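Mitogen activated protein kinase, putative (Leishmania donovani, PDB 4QNY) probably phosphorylates serine and threonine side chains of target proteins with ATP, as the MAP kinase of a signalling cascade. Local coordinates at residues Leu69-Ile72 with Lys73-His77; Phe130-Gln133 with Ala134-Leu138; Ser204-Ile207 with Asp208-Gly211. One frame throughout, in Å; residues are numbered along the deposited sequence.

How the contacts relate
Contact 1 lies in the N-terminal lobe of the kinase, on helix 62-77, whereas contacts 2 and 3 lie on helices 124-143 and 206-219 of the C-terminal lobe. The centre of contact 1 is about 20 Å from those of the other two, and it touches neither; its nearest atoms are about 10 Å from contact 2 and about 11 Å from contact 3. The centres of contacts 2 and 3 are about 13 Å apart, and the two meet where Leu138 CD1 packs 3.9 Å from Asp208 O. Only contact 1 reaches the nucleotide, through Glu71; the side chain of Asp208 in contact 3 is about 13 Å from the magnesium ion held by Asn155 and Asp168.

Contact 1: residues Leu69-Ile72 with Lys73-His77; sequences LREI and KLLAH. With ANP (phosphoaminophosphonic acid-adenylate ester), chain D.
Lys73 donates its N-H to Leu69 O at 3.1 Å, one of four successive alpha-helical bonds. With CG anti to the carbonyl carbon (chi1 -80°), Lys73 CG lies 3.4 Å from Leu69 O; the extended remainder leads away from the turn, as suits a partly exposed lysine, and the side chain touches Glu347. Leu74 comes next, its N 2.9 Å from Arg70 O, and its side chain runs alongside that of Arg70, pointing the same way. There Leu74 CD1 meets Arg70 CG at 3.7 Å, methyl against methylene, while the guanidinium, turned by a bend at chi3, bonds to Ala172 O. Leu75 N binds Glu71 O at 3.0 Å; the leucine itself packs on Leu86, consistent with its being part of the regulatory spine. Ala76 N to Ile72 O is the last of the four, and its small methyl fits against Leu86. These four bonds make the turn that carries Glu71, whose extended chain takes its carboxylate to the pocket: OE2 makes a salt bridge with Lys52, and Glu71 OE1 lies 2.9 Å from ANP O2G. This is the conserved lysine-glutamate pair of protein kinases; its closure shows the helix-in position, which is needed for activity but does not alone prove it.

Contact 2: residues Phe130-Gln133 with Ala134-Leu138; sequences FIYQ and ALRAL
Each of the four carbonyls from Phe130 to Gln133 accepts the N-H four residues on, from Ala134 to Ala137, with Tyr132 O to Arg136 N the shortest at 2.8 Å and Gln133 O to Ala137 N less straight at 147°. Ile131 and Leu135, one turn apart, lie side by side and point the same way. The touch is made by branches: CG2 of Ile131, anti to its own backbone N, meets Leu135 CD1 at 3.7 Å, forming a continuous apolar patch over one turn. Tyr132 and Arg136 approach more loosely, Arg136 CD standing 4.4 Å obliquely from Tyr132 CE2. Their polar ends have other partners: the hydroxyl bonds with His315 and Asp316, and the guanidinium forms a salt bridge with Asp80. Gln133 suits a buried place because both ends of its amide are satisfied, OE1 by Leu164 N and NE2 by the carbonyls of Cys162 and Phe129. Alanines at 134 and 137 keep the surface low where neighbours come close. Helix 124-143 thus sits amid the C-terminal lobe: Ile131 and Ala134 lean on helix 206-219, Leu135 on helix 302-306, and Phe130, Ala134 and Ala137 on strand 164-166.

Contact 3: residues Ser204-Ile207 with Asp208-Gly211; sequences SAQI and DVWG
Gln206 O is gripped from within its own helix by two amides: Trp210 N at 3.2 Å, in a bond of 152°, and Val209 N, in a weak and strongly bent one. A further weak bond comes from Arg299. Here, at the first turn, three-residue and four-residue bonding overlap. One carbonyl earlier, Ala205 O accepts from Asp208 N at 3.2 Å, but the donor stands above the carbonyl plane, 57° out of it, as the tight turn dictates. Ser204 supplies the capping bond, its OG accepting from Gln206 N and so serving an amide at the start of the helix. Gln206 and Val209 lie side by side; the glutamine, bent at chi2, sets Gln206 OE1 3.6 Å from Val209 CG2, while NE2 bonds to the carbonyls of Ile300 and Pro296. Ile207 crosses Asp208 at a slant. Ile207 CG1 occupies the position between backbone N and carbonyl carbon (chi1 67°), which brings it 4.0 Å from Asp208 OD1, so a methylene lies against the carboxylate. A water hydrogen-bonds to Asp208 OD1 at 2.7 Å. Asp208 is buried, yet OD1 also accepts from Arg149 N, and OD2 bonds with His148 N and His142 NE2; the several donors around it would favour the ionised form. Trp210 leads its indole away to meet the ring of Phe226, and Gly211, without a side chain, makes a weak bond from its N to Ile207 O. An aspartate near the start of this helix, holding the backbone of the His-Arg-Asp motif, is characteristic of the protein kinase fold, in which the helix forms the central support of the C-terminal lobe and helps to fix the catalytic loop.

Contact 1: residues Leu69-Ile72 with Lys73-His77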
ATOM      1  N   LEU A  69     -11.342   6.493   9.393  1.00 21.93           N
ATOM      2  CA  LEU A  69     -12.731   6.463   8.947  1.00 24.03           C
ATOM      3  C   LEU A  69     -12.803   6.225   7.446  1.00 29.78           C
ATOM      4  O   LEU A  69     -13.620   5.437   6.967  1.00 28.12           O
ATOM      5  CB  LEU A  69     -13.446   7.766   9.310  1.00 20.61           C
ATOM      6  CG  LEU A  69     -14.856   7.941   8.741  1.00 22.17           C
ATOM      7  CD1 LEU A  69     -15.791   6.864   9.269  1.00 24.83           C
ATOM      8  CD2 LEU A  69     -15.399   9.328   9.053  1.00 21.88           C
ATOM      9  N   ARG A  70     -11.936   6.913   6.709  1.00 34.21           N
ATOM     10  CA  ARG A  70     -11.863   6.759   5.264  1.00 32.67           C
ATOM     11  C   ARG A  70     -11.421   5.348   4.887  1.00 26.43           C
ATOM     12  O   ARG A  70     -11.903   4.779   3.909  1.00 27.03           O
ATOM     13  CB  ARG A  70     -10.909   7.794   4.663  1.00 31.16           C
ATOM     14  CG  ARG A  70     -10.711   7.656   3.161  1.00 34.08           C
ATOM     15  CD  ARG A  70      -9.711   8.672   2.628  1.00 35.37           C
ATOM     16  NE  ARG A  70     -10.245  10.032   2.636  1.00 38.47           N
ATOM     17  CZ  ARG A  70      -9.610  11.085   2.129  1.00 47.19           C
ATOM     18  NH1 ARG A  70      -8.416  10.936   1.571  1.00 21.60           N
ATOM     19  NH2 ARG A  70     -10.170  12.286   2.178  1.00 46.54           N
ATOM     20  N   GLU A  71     -10.509   4.786   5.675  1.00 22.16           N
ATOM     21  CA  GLU A  71      -9.985   3.448   5.413  1.00 22.04           C
ATOM     22  C   GLU A  71     -11.076   2.384   5.515  1.00 27.46           C
ATOM     23  O   GLU A  71     -11.166   1.494   4.669  1.00 27.72           O
ATOM     24  CB  GLU A  71      -8.843   3.120   6.377  1.00 23.85           C
ATOM     25  CG  GLU A  71      -8.216   1.753   6.149  1.00 34.00           C
ATOM     26  CD  GLU A  71      -7.087   1.454   7.117  1.00 46.93           C
ATOM     27  OE1 GLU A  71      -6.597   2.397   7.774  1.00 49.41           O
ATOM     28  OE2 GLU A  71      -6.690   0.275   7.223  1.00 48.88           O
ATOM     29  N   ILE A  72     -11.902   2.480   6.553  1.00 19.16           N
ATOM     30  CA  ILE A  72     -13.020   1.557   6.727  1.00 19.46           C
ATOM     31  C   ILE A  72     -14.031   1.718   5.596  1.00 20.05           C
ATOM     32  O   ILE A  72     -14.532   0.731   5.054  1.00 20.78           O
ATOM     33  CB  ILE A  72     -13.720   1.762   8.090  1.00 26.57           C
ATOM     34  CG1 ILE A  72     -12.986   0.985   9.181  1.00 22.85           C
ATOM     35  CG2 ILE A  72     -15.167   1.299   8.039  1.00 41.07           C
ATOM     36  CD1 ILE A  72     -12.205   1.851  10.122  1.00 33.91           C
ATOM     37  N   LYS A  73     -14.318   2.967   5.238  1.00 23.56           N
ATOM     38  CA  LYS A  73     -15.243   3.256   4.147  1.00 26.61           C
ATOM     39  C   LYS A  73     -14.763   2.649   2.834  1.00 21.18           C
ATOM     40  O   LYS A  73     -15.553   2.089   2.075  1.00 27.81           O
ATOM     41  CB  LYS A  73     -15.429   4.766   3.984  1.00 32.19           C
ATOM     42  CG  LYS A  73     -16.404   5.386   4.971  1.00 33.58           C
ATOM     43  CD  LYS A  73     -16.786   6.794   4.539  1.00 44.04           C
ATOM     44  CE  LYS A  73     -18.031   7.278   5.263  1.00 52.40           C
ATOM     45  NZ  LYS A  73     -18.519   8.575   4.712  1.00 57.92           N
ATOM     46  N   LEU A  74     -13.464   2.758   2.575  1.00 20.54           N
ATOM     47  CA  LEU A  74     -12.877   2.217   1.355  1.00 20.67           C
ATOM     48  C   LEU A  74     -12.917   0.693   1.337  1.00 20.74           C
ATOM     49  O   LEU A  74     -13.216   0.088   0.309  1.00 22.47           O
ATOM     50  CB  LEU A  74     -11.437   2.706   1.195  1.00 20.19           C
ATOM     51  CG  LEU A  74     -11.283   4.170   0.780  1.00 25.62           C
ATOM     52  CD1 LEU A  74      -9.889   4.660   1.102  1.00 19.98           C
ATOM     53  CD2 LEU A  74     -11.581   4.338  -0.701  1.00 27.01           C
ATOM     54  N   LEU A  75     -12.615   0.076   2.476  1.00 20.28           N
ATOM     55  CA  LEU A  75     -12.650  -1.380   2.587  1.00 23.52           C
ATOM     56  C   LEU A  75     -14.050  -1.920   2.308  1.00 26.72           C
ATOM     57  O   LEU A  75     -14.209  -2.955   1.662  1.00 31.99           O
ATOM     58  CB  LEU A  75     -12.180  -1.826   3.973  1.00 21.05           C
ATOM     59  CG  LEU A  75     -10.677  -1.738   4.241  1.00 32.67           C
ATOM     60  CD1 LEU A  75     -10.375  -2.017   5.705  1.00 27.46           C
ATOM     61  CD2 LEU A  75      -9.916  -2.703   3.343  1.00 19.50           C
ATOM     62  N   ALA A  76     -15.061  -1.208   2.793  1.00 24.99           N
ATOM     63  CA  ALA A  76     -16.447  -1.590   2.557  1.00 28.79           C
ATOM     64  C   ALA A  76     -16.871  -1.243   1.134  1.00 28.83           C
ATOM     65  O   ALA A  76     -17.777  -1.864   0.575  1.00 31.03           O
ATOM     66  CB  ALA A  76     -17.363  -0.913   3.563  1.00 22.64           C
ATOM     67  N   HIS A  77     -16.205  -0.250   0.553  1.00 24.18           N
ATOM     68  CA  HIS A  77     -16.535   0.219  -0.789  1.00 33.29           C
ATOM     69  C   HIS A  77     -16.172  -0.803  -1.861  1.00 42.18           C
ATOM     70  O   HIS A  77     -16.879  -0.946  -2.857  1.00 46.47           O
ATOM     71  CB  HIS A  77     -15.827   1.546  -1.075  1.00 33.69           C
ATOM     72  CG  HIS A  77     -16.089   2.088  -2.445  1.00 28.67           C
ATOM     73  ND1 HIS A  77     -15.242   1.864  -3.509  1.00 36.11           N
ATOM     74  CD2 HIS A  77     -17.103   2.846  -2.926  1.00 27.93           C
ATOM     75  CE1 HIS A  77     -15.724   2.459  -4.586  1.00 35.21           C
ATOM     76  NE2 HIS A  77     -16.852   3.063  -4.259  1.00 28.45           N
TER
HETATM   77  PG  ANP D 402      -2.478   1.744   9.207  1.00113.16           P
HETATM   78  O1G ANP D 402      -2.832   1.085  10.503  1.00112.11           O
HETATM   79  O2G ANP D 402      -3.758   1.788   8.286  1.00 39.62           O
HETATM   80  O3G ANP D 402      -2.005   3.228   9.488  1.00 61.08           O
HETATM   81  PB  ANP D 402      -0.733  -0.490   9.198  1.00 24.36           P
HETATM   82  O1B ANP D 402      -0.462  -0.203  10.639  1.00 41.58           O
HETATM   83  O2B ANP D 402       0.584  -0.989   8.536  1.00 13.73           O
HETATM   84  N3B ANP D 402      -1.239   0.904   8.406  1.00 33.02           N
HETATM   85  PA  ANP D 402      -1.823  -2.728   7.981  1.00 22.80           P
HETATM   86  O1A ANP D 402      -0.831  -2.454   6.916  1.00 20.43           O
HETATM   87  O2A ANP D 402      -3.256  -2.830   7.452  1.00 21.54           O
HETATM   88  O3A ANP D 402      -1.843  -1.585   9.096  1.00 30.52           O
HETATM   89  O5' ANP D 402      -1.394  -4.065   8.714  1.00 25.62           O
HETATM   90  C5' ANP D 402      -0.047  -4.280   9.185  1.00 26.91           C
HETATM   91  C4' ANP D 402       0.375  -5.688   8.840  1.00 21.07           C
HETATM   92  O4' ANP D 402      -0.618  -6.625   9.302  1.00 22.84           O
HETATM   93  C3' ANP D 402       0.520  -5.984   7.354  1.00 20.08           C
HETATM   94  O3' ANP D 402       1.796  -5.578   6.873  1.00 25.61           O
HETATM   95  C2' ANP D 402       0.349  -7.504   7.311  1.00 25.53           C
HETATM   96  O2' ANP D 402       1.571  -8.179   7.587  1.00 21.23           O
HETATM   97  C1' ANP D 402      -0.665  -7.747   8.437  1.00 28.79           C
HETATM   98  N9  ANP D 402      -2.036  -7.911   7.968  1.00 26.50           N
HETATM   99  C8  ANP D 402      -2.957  -6.925   7.749  1.00 18.58           C
HETATM  100  N7  ANP D 402      -4.122  -7.358   7.320  1.00 16.66           N
HETATM  101  C5  ANP D 402      -3.943  -8.731   7.253  1.00 11.82           C
HETATM  102  C6  ANP D 402      -4.810  -9.778   6.867  1.00 15.93           C
HETATM  103  N6  ANP D 402      -6.068  -9.592   6.463  1.00 21.42           N
HETATM  104  N1  ANP D 402      -4.324 -11.040   6.913  1.00 18.56           N
HETATM  105  C2  ANP D 402      -3.065 -11.232   7.315  1.00 15.93           C
HETATM  106  N3  ANP D 402      -2.161 -10.326   7.701  1.00 21.21           N
HETATM  107  C4  ANP D 402      -2.669  -9.090   7.645  1.00 21.29           C

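Contact 2: residues Phe130-Gln133 with Ala134-Leu138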
ATOM      1  N   PHE A 130       1.807 -12.226  -9.493  1.00 23.78           N
ATOM      2  CA  PHE A 130       1.821 -11.216  -8.437  1.00 18.02           C
ATOM      3  C   PHE A 130       1.582  -9.819  -9.002  1.00 23.87           C
ATOM      4  O   PHE A 130       0.719  -9.084  -8.525  1.00 17.15           O
ATOM      5  CB  PHE A 130       3.151 -11.241  -7.680  1.00 17.76           C
ATOM      6  CG  PHE A 130       3.253 -12.335  -6.658  1.00 23.44           C
ATOM      7  CD1 PHE A 130       2.115 -12.886  -6.091  1.00 23.18           C
ATOM      8  CD2 PHE A 130       4.492 -12.810  -6.256  1.00 27.55           C
ATOM      9  CE1 PHE A 130       2.211 -13.892  -5.148  1.00 25.21           C
ATOM     10  CE2 PHE A 130       4.593 -13.815  -5.314  1.00 24.46           C
ATOM     11  CZ  PHE A 130       3.451 -14.356  -4.760  1.00 26.91           C
ATOM     12  N   ILE A 131       2.355  -9.467 -10.024  1.00 32.37           N
ATOM     13  CA  ILE A 131       2.308  -8.130 -10.605  1.00 27.27           C
ATOM     14  C   ILE A 131       0.961  -7.826 -11.261  1.00 28.21           C
ATOM     15  O   ILE A 131       0.408  -6.740 -11.075  1.00 33.47           O
ATOM     16  CB  ILE A 131       3.434  -7.937 -11.641  1.00 22.03           C
ATOM     17  CG1 ILE A 131       4.796  -7.939 -10.943  1.00 32.25           C
ATOM     18  CG2 ILE A 131       3.248  -6.641 -12.410  1.00 18.49           C
ATOM     19  CD1 ILE A 131       4.936  -6.873  -9.875  1.00 31.83           C
ATOM     20  N   TYR A 132       0.428  -8.781 -12.016  1.00 22.58           N
ATOM     21  CA  TYR A 132      -0.845  -8.568 -12.698  1.00 18.27           C
ATOM     22  C   TYR A 132      -1.988  -8.380 -11.705  1.00 18.33           C
ATOM     23  O   TYR A 132      -2.852  -7.528 -11.903  1.00 18.50           O
ATOM     24  CB  TYR A 132      -1.167  -9.728 -13.642  1.00 19.21           C
ATOM     25  CG  TYR A 132      -2.439  -9.503 -14.429  1.00 19.89           C
ATOM     26  CD1 TYR A 132      -2.441  -8.707 -15.568  1.00 19.98           C
ATOM     27  CD2 TYR A 132      -3.639 -10.075 -14.028  1.00 20.56           C
ATOM     28  CE1 TYR A 132      -3.601  -8.491 -16.287  1.00 20.76           C
ATOM     29  CE2 TYR A 132      -4.805  -9.865 -14.742  1.00 23.03           C
ATOM     30  CZ  TYR A 132      -4.779  -9.074 -15.870  1.00 22.63           C
ATOM     31  OH  TYR A 132      -5.936  -8.863 -16.583  1.00 36.90           O
ATOM     32  N   GLN A 133      -1.991  -9.181 -10.644  1.00 18.43           N
ATOM     33  CA  GLN A 133      -3.019  -9.077  -9.613  1.00 20.79           C
ATOM     34  C   GLN A 133      -2.957  -7.722  -8.919  1.00 17.88           C
ATOM     35  O   GLN A 133      -3.987  -7.129  -8.603  1.00 18.95           O
ATOM     36  CB  GLN A 133      -2.870 -10.198  -8.585  1.00 18.88           C
ATOM     37  CG  GLN A 133      -3.406 -11.544  -9.042  1.00 21.90           C
ATOM     38  CD  GLN A 133      -3.151 -12.640  -8.029  1.00 20.26           C
ATOM     39  OE1 GLN A 133      -4.069 -13.108  -7.358  1.00 29.10           O
ATOM     40  NE2 GLN A 133      -1.894 -13.055  -7.911  1.00 19.90           N
ATOM     41  N   ALA A 134      -1.741  -7.235  -8.692  1.00 17.14           N
ATOM     42  CA  ALA A 134      -1.542  -5.943  -8.048  1.00 24.16           C
ATOM     43  C   ALA A 134      -2.011  -4.804  -8.948  1.00 30.19           C
ATOM     44  O   ALA A 134      -2.644  -3.856  -8.483  1.00 33.07           O
ATOM     45  CB  ALA A 134      -0.080  -5.759  -7.673  1.00 15.88           C
ATOM     46  N   LEU A 135      -1.698  -4.906 -10.236  1.00 23.19           N
ATOM     47  CA  LEU A 135      -2.102  -3.899 -11.213  1.00 16.62           C
ATOM     48  C   LEU A 135      -3.612  -3.891 -11.415  1.00 17.39           C
ATOM     49  O   LEU A 135      -4.235  -2.832 -11.469  1.00 21.26           O
ATOM     50  CB  LEU A 135      -1.400  -4.140 -12.550  1.00 16.77           C
ATOM     51  CG  LEU A 135       0.091  -3.813 -12.604  1.00 31.16           C
ATOM     52  CD1 LEU A 135       0.714  -4.405 -13.855  1.00 38.53           C
ATOM     53  CD2 LEU A 135       0.305  -2.308 -12.560  1.00 15.63           C
ATOM     54  N   ARG A 136      -4.190  -5.082 -11.529  1.00 18.09           N
ATOM     55  CA  ARG A 136      -5.630  -5.227 -11.686  1.00 25.42           C
ATOM     56  C   ARG A 136      -6.371  -4.614 -10.498  1.00 27.67           C
ATOM     57  O   ARG A 136      -7.433  -4.011 -10.657  1.00 20.60           O
ATOM     58  CB  ARG A 136      -5.999  -6.703 -11.843  1.00 19.81           C
ATOM     59  CG  ARG A 136      -7.482  -6.960 -12.002  1.00 35.94           C
ATOM     60  CD  ARG A 136      -7.805  -8.428 -11.791  1.00 38.78           C
ATOM     61  NE  ARG A 136      -9.223  -8.633 -11.510  1.00 42.07           N
ATOM     62  CZ  ARG A 136      -9.789  -8.405 -10.329  1.00 50.84           C
ATOM     63  NH1 ARG A 136      -9.059  -7.961  -9.314  1.00 48.82           N
ATOM     64  NH2 ARG A 136     -11.086  -8.618 -10.163  1.00 58.91           N
ATOM     65  N   ALA A 137      -5.796  -4.764  -9.309  1.00 18.42           N
ATOM     66  CA  ALA A 137      -6.372  -4.182  -8.103  1.00 25.32           C
ATOM     67  C   ALA A 137      -6.272  -2.662  -8.138  1.00 17.95           C
ATOM     68  O   ALA A 137      -7.214  -1.960  -7.772  1.00 20.84           O
ATOM     69  CB  ALA A 137      -5.683  -4.733  -6.866  1.00 24.29           C
ATOM     70  N   LEU A 138      -5.126  -2.160  -8.587  1.00 20.82           N
ATOM     71  CA  LEU A 138      -4.906  -0.721  -8.687  1.00 19.89           C
ATOM     72  C   LEU A 138      -5.837  -0.076  -9.706  1.00 29.34           C
ATOM     73  O   LEU A 138      -6.268   1.062  -9.528  1.00 30.24           O
ATOM     74  CB  LEU A 138      -3.453  -0.420  -9.051  1.00 15.93           C
ATOM     75  CG  LEU A 138      -2.428  -0.566  -7.929  1.00 29.50           C
ATOM     76  CD1 LEU A 138      -1.039  -0.241  -8.444  1.00 14.71           C
ATOM     77  CD2 LEU A 138      -2.793   0.329  -6.754  1.00 27.49           C
TER

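Contact 3: residues Ser204-Ile207 with Asp208-Gly211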
ATOM      1  N   SER A 204      -0.510  12.348  -9.282  1.00 28.38           N
ATOM      2  CA  SER A 204      -1.545  11.511  -9.877  1.00 24.27           C
ATOM      3  C   SER A 204      -1.467  10.074  -9.374  1.00 14.44           C
ATOM      4  O   SER A 204      -0.758   9.779  -8.414  1.00 18.75           O
ATOM      5  CB  SER A 204      -1.438  11.531 -11.403  1.00 27.64           C
ATOM      6  OG  SER A 204      -0.290  10.824 -11.841  1.00 25.18           O
ATOM      7  N   ALA A 205      -2.197   9.185 -10.041  1.00 17.67           N
ATOM      8  CA  ALA A 205      -2.231   7.774  -9.675  1.00 17.96           C
ATOM      9  C   ALA A 205      -0.952   7.049 -10.093  1.00 24.81           C
ATOM     10  O   ALA A 205      -0.781   5.862  -9.814  1.00 16.72           O
ATOM     11  CB  ALA A 205      -3.446   7.101 -10.298  1.00 15.50           C
ATOM     12  N   GLN A 206      -0.055   7.772 -10.758  1.00 17.71           N
ATOM     13  CA  GLN A 206       1.201   7.200 -11.225  1.00 14.30           C
ATOM     14  C   GLN A 206       2.159   6.884 -10.076  1.00 16.36           C
ATOM     15  O   GLN A 206       3.126   6.142 -10.256  1.00 14.38           O
ATOM     16  CB  GLN A 206       1.878   8.146 -12.220  1.00 13.76           C
ATOM     17  CG  GLN A 206       1.179   8.226 -13.571  1.00 16.19           C
ATOM     18  CD  GLN A 206       1.158   6.893 -14.294  1.00 28.41           C
ATOM     19  OE1 GLN A 206       0.205   6.122 -14.173  1.00 39.97           O
ATOM     20  NE2 GLN A 206       2.213   6.612 -15.048  1.00 14.62           N
ATOM     21  N   ILE A 207       1.889   7.443  -8.898  1.00 13.02           N
ATOM     22  CA  ILE A 207       2.729   7.179  -7.735  1.00 15.02           C
ATOM     23  C   ILE A 207       2.538   5.748  -7.241  1.00 12.72           C
ATOM     24  O   ILE A 207       3.414   5.189  -6.584  1.00 12.56           O
ATOM     25  CB  ILE A 207       2.444   8.165  -6.576  1.00 18.38           C
ATOM     26  CG1 ILE A 207       1.038   7.953  -6.010  1.00 13.15           C
ATOM     27  CG2 ILE A 207       2.638   9.604  -7.036  1.00 12.67           C
ATOM     28  CD1 ILE A 207       0.801   8.653  -4.689  1.00 13.03           C
ATOM     29  N   ASP A 208       1.391   5.156  -7.564  1.00 22.50           N
ATOM     30  CA  ASP A 208       1.127   3.767  -7.208  1.00 20.72           C
ATOM     31  C   ASP A 208       1.851   2.829  -8.164  1.00 14.79           C
ATOM     32  O   ASP A 208       2.253   1.729  -7.783  1.00 14.69           O
ATOM     33  CB  ASP A 208      -0.376   3.481  -7.218  1.00 20.28           C
ATOM     34  CG  ASP A 208      -1.099   4.123  -6.049  1.00 22.62           C
ATOM     35  OD1 ASP A 208      -0.450   4.373  -5.011  1.00 13.56           O
ATOM     36  OD2 ASP A 208      -2.316   4.376  -6.167  1.00 15.43           O
ATOM     37  N   VAL A 209       2.017   3.272  -9.407  1.00 13.34           N
ATOM     38  CA  VAL A 209       2.741   2.498 -10.410  1.00 13.48           C
ATOM     39  C   VAL A 209       4.214   2.416 -10.028  1.00 17.53           C
ATOM     40  O   VAL A 209       4.858   1.381 -10.207  1.00 22.38           O
ATOM     41  CB  VAL A 209       2.598   3.116 -11.818  1.00 21.01           C
ATOM     42  CG1 VAL A 209       3.393   2.316 -12.840  1.00 23.23           C
ATOM     43  CG2 VAL A 209       1.132   3.188 -12.217  1.00 22.64           C
ATOM     44  N   TRP A 210       4.733   3.515  -9.489  1.00 19.89           N
ATOM     45  CA  TRP A 210       6.112   3.573  -9.018  1.00 14.31           C
ATOM     46  C   TRP A 210       6.349   2.542  -7.921  1.00 12.79           C
ATOM     47  O   TRP A 210       7.382   1.873  -7.896  1.00 13.34           O
ATOM     48  CB  TRP A 210       6.450   4.977  -8.506  1.00 13.62           C
ATOM     49  CG  TRP A 210       7.856   5.109  -8.004  1.00 12.53           C
ATOM     50  CD1 TRP A 210       8.291   4.915  -6.724  1.00 15.35           C
ATOM     51  CD2 TRP A 210       9.014   5.458  -8.773  1.00 12.72           C
ATOM     52  NE1 TRP A 210       9.648   5.123  -6.649  1.00 12.70           N
ATOM     53  CE2 TRP A 210      10.115   5.457  -7.893  1.00 13.99           C
ATOM     54  CE3 TRP A 210       9.227   5.771 -10.118  1.00 12.91           C
ATOM     55  CZ2 TRP A 210      11.408   5.758  -8.315  1.00 24.21           C
ATOM     56  CZ3 TRP A 210      10.511   6.071 -10.535  1.00 21.52           C
ATOM     57  CH2 TRP A 210      11.585   6.061  -9.637  1.00 24.33           C
ATOM     58  N   GLY A 211       5.380   2.420  -7.020  1.00 13.58           N
ATOM     59  CA  GLY A 211       5.453   1.455  -5.938  1.00 15.64           C
ATOM     60  C   GLY A 211       5.501   0.024  -6.437  1.00 13.20           C
ATOM     61  O   GLY A 211       6.202  -0.812  -5.871  1.00 20.80           O
TER
HETATM   62  O   HOH W   1       1.813   4.391  -3.595  1.00  7.24           O